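Local coordinates for protein transcriptional regulator I2 (PDB 4MO7) that acts as a superantigen associated with Crohn's disease and, as a TetR-family protein, probably also binds DNA as a transcriptional regulator, at residues T186-F189 against R190-S194. Residues are numbered along the deposited sequence; the frame is centred on the assembly and turned at random.
Sequences TTWF and RAQGS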
loop_
_atom_site.group_PDB
_atom_site.type_symbol
_atom_site.label_atom_id
_atom_site.label_comp_id
_atom_site.label_asym_id
_atom_site.label_seq_id
_atom_site.Cartn_x
_atom_site.Cartn_y
_atom_site.Cartn_z
ATOM N N THR A 186 1.761 0.708 8.136
ATOM C CA THR A 186 2.081 -0.616 8.722
ATOM C C THR A 186 3.505 -1.063 8.377
ATOM O O THR A 186 4.088 -1.887 9.108
ATOM C CB THR A 186 1.135 -1.737 8.235
ATOM O OG1 THR A 186 1.293 -1.918 6.821
ATOM C CG2 THR A 186 -0.304 -1.358 8.526
ATOM N N THR A 187 4.056 -0.544 7.276
ATOM C CA THR A 187 5.362 -1.020 6.804
ATOM C C THR A 187 6.518 -0.309 7.521
ATOM O O THR A 187 7.676 -0.740 7.425
ATOM C CB THR A 187 5.554 -0.856 5.271
ATOM O OG1 THR A 187 5.718 0.534 4.943
ATOM C CG2 THR A 187 4.344 -1.400 4.507
ATOM N N TRP A 188 6.223 0.776 8.233
ATOM C CA TRP A 188 7.298 1.573 8.789
ATOM C C TRP A 188 7.083 2.146 10.180
ATOM O O TRP A 188 8.067 2.567 10.782
ATOM C CB TRP A 188 7.692 2.700 7.819
ATOM C CG TRP A 188 6.602 3.745 7.592
ATOM C CD1 TRP A 188 5.678 3.760 6.578
ATOM C CD2 TRP A 188 6.379 4.925 8.367
ATOM N NE1 TRP A 188 4.858 4.869 6.717
ATOM C CE2 TRP A 188 5.299 5.616 7.782
ATOM C CE3 TRP A 188 7.012 5.488 9.489
ATOM C CZ2 TRP A 188 4.835 6.850 8.270
ATOM C CZ3 TRP A 188 6.532 6.694 9.992
ATOM C CH2 TRP A 188 5.441 7.360 9.381
ATOM N N PHE A 189 5.843 2.194 10.701
ATOM C CA PHE A 189 5.587 2.970 11.938
ATOM C C PHE A 189 6.306 2.358 13.129
ATOM O O PHE A 189 6.813 3.095 13.979
ATOM C CB PHE A 189 4.064 3.106 12.215
ATOM C CG PHE A 189 3.710 3.860 13.496
ATOM C CD1 PHE A 189 3.939 5.207 13.612
ATOM C CD2 PHE A 189 3.119 3.203 14.553
ATOM C CE1 PHE A 189 3.588 5.895 14.751
ATOM C CE2 PHE A 189 2.812 3.866 15.701
ATOM C CZ PHE A 189 3.029 5.229 15.799
ATOM N N ARG A 190 6.359 1.027 13.202
ATOM C CA ARG A 190 7.074 0.364 14.323
ATOM C C ARG A 190 8.581 0.642 14.322
ATOM O O ARG A 190 9.157 0.860 15.387
ATOM C CB ARG A 190 6.817 -1.158 14.365
ATOM C CG ARG A 190 5.567 -1.591 15.170
ATOM C CD ARG A 190 5.746 -3.008 15.749
ATOM N NE ARG A 190 4.493 -3.665 16.147
ATOM C CZ ARG A 190 3.966 -4.731 15.536
ATOM N NH1 ARG A 190 4.569 -5.278 14.484
ATOM N NH2 ARG A 190 2.830 -5.261 15.979
ATOM N N ALA A 191 9.207 0.632 13.134
ATOM C CA ALA A 191 10.631 0.952 12.973
ATOM C C ALA A 191 11.042 2.356 13.468
ATOM O O ALA A 191 12.238 2.637 13.676
ATOM C CB ALA A 191 11.034 0.794 11.512
ATOM N N GLN A 192 10.077 3.262 13.614
ATOM C CA GLN A 192 10.378 4.650 13.970
ATOM C C GLN A 192 10.762 4.763 15.424
ATOM O O GLN A 192 11.646 5.546 15.775
ATOM C CB GLN A 192 9.166 5.541 13.744
ATOM C CG GLN A 192 9.054 6.041 12.361
ATOM C CD GLN A 192 10.115 7.070 11.998
ATOM O OE1 GLN A 192 10.379 8.018 12.743
ATOM N NE2 GLN A 192 10.708 6.901 10.823
ATOM N N GLY A 193 10.063 4.017 16.276
ATOM C CA GLY A 193 10.440 3.929 17.683
ATOM C C GLY A 193 9.781 4.897 18.660
ATOM O O GLY A 193 9.209 4.477 19.675
ATOM N N SER A 194 9.847 6.189 18.353
ATOM C CA SER A 194 9.416 7.237 19.274
ATOM C C SER A 194 8.210 8.079 18.769
ATOM O O SER A 194 7.757 9.014 19.448
ATOM C CB SER A 194 10.592 8.166 19.508
ATOM O OG SER A 194 10.903 8.844 18.296
HETATM O O HOH W 1 5.070 -1.094 11.472
HETATM O O HOH W 2 10.341 3.882 10.263
#
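From Trp188, still in the loop, the chain passes into one short turn of helix at 189-192, in which Gln192 N donates to Phe189 O at 3.3 Å, an i to i+3 bond that meets the oxygen from well above its carbonyl plane. The side chains that meet across this turn are Trp188 and Gln192. Trp188 has its CG between the backbone N and the carbonyl carbon (chi1 65°), and from there the six-membered ring reaches Gln192. Gln192 CG, anti to its own carbonyl carbon (chi1 -86°), comes to the edge of the indole near the ring plane, 3.5 Å from Trp188 CZ3; a bend at chi2 then turns the amide almost perpendicular to the ring, the two planes 85° apart. A water ties the same two residues together, donating to Trp188 O at 2.7 Å and accepting from Gln192 NE2 at 3.1 Å. A second water does similar work at the start of the turn, donating a hydrogen bond to Thr186 O and accepting one from Arg190 N at 3.0 Å, so it bridges the loop before the helix to the helix's first turn. Beside Trp188 O sits the methyl of Ala191, with CB 3.5 Å from that oxygen. The turn ends at Gly193, whose positive phi breaks the helix. In this C-terminal TetR-like region the turn links helix 171-183 to helix 197-208: Trp188 meets the ring of Trp184, both Trp188 and Phe189 pack on Leu195 and Leu200, and Arg176 of the second subunit packs against Trp188 and Gln192.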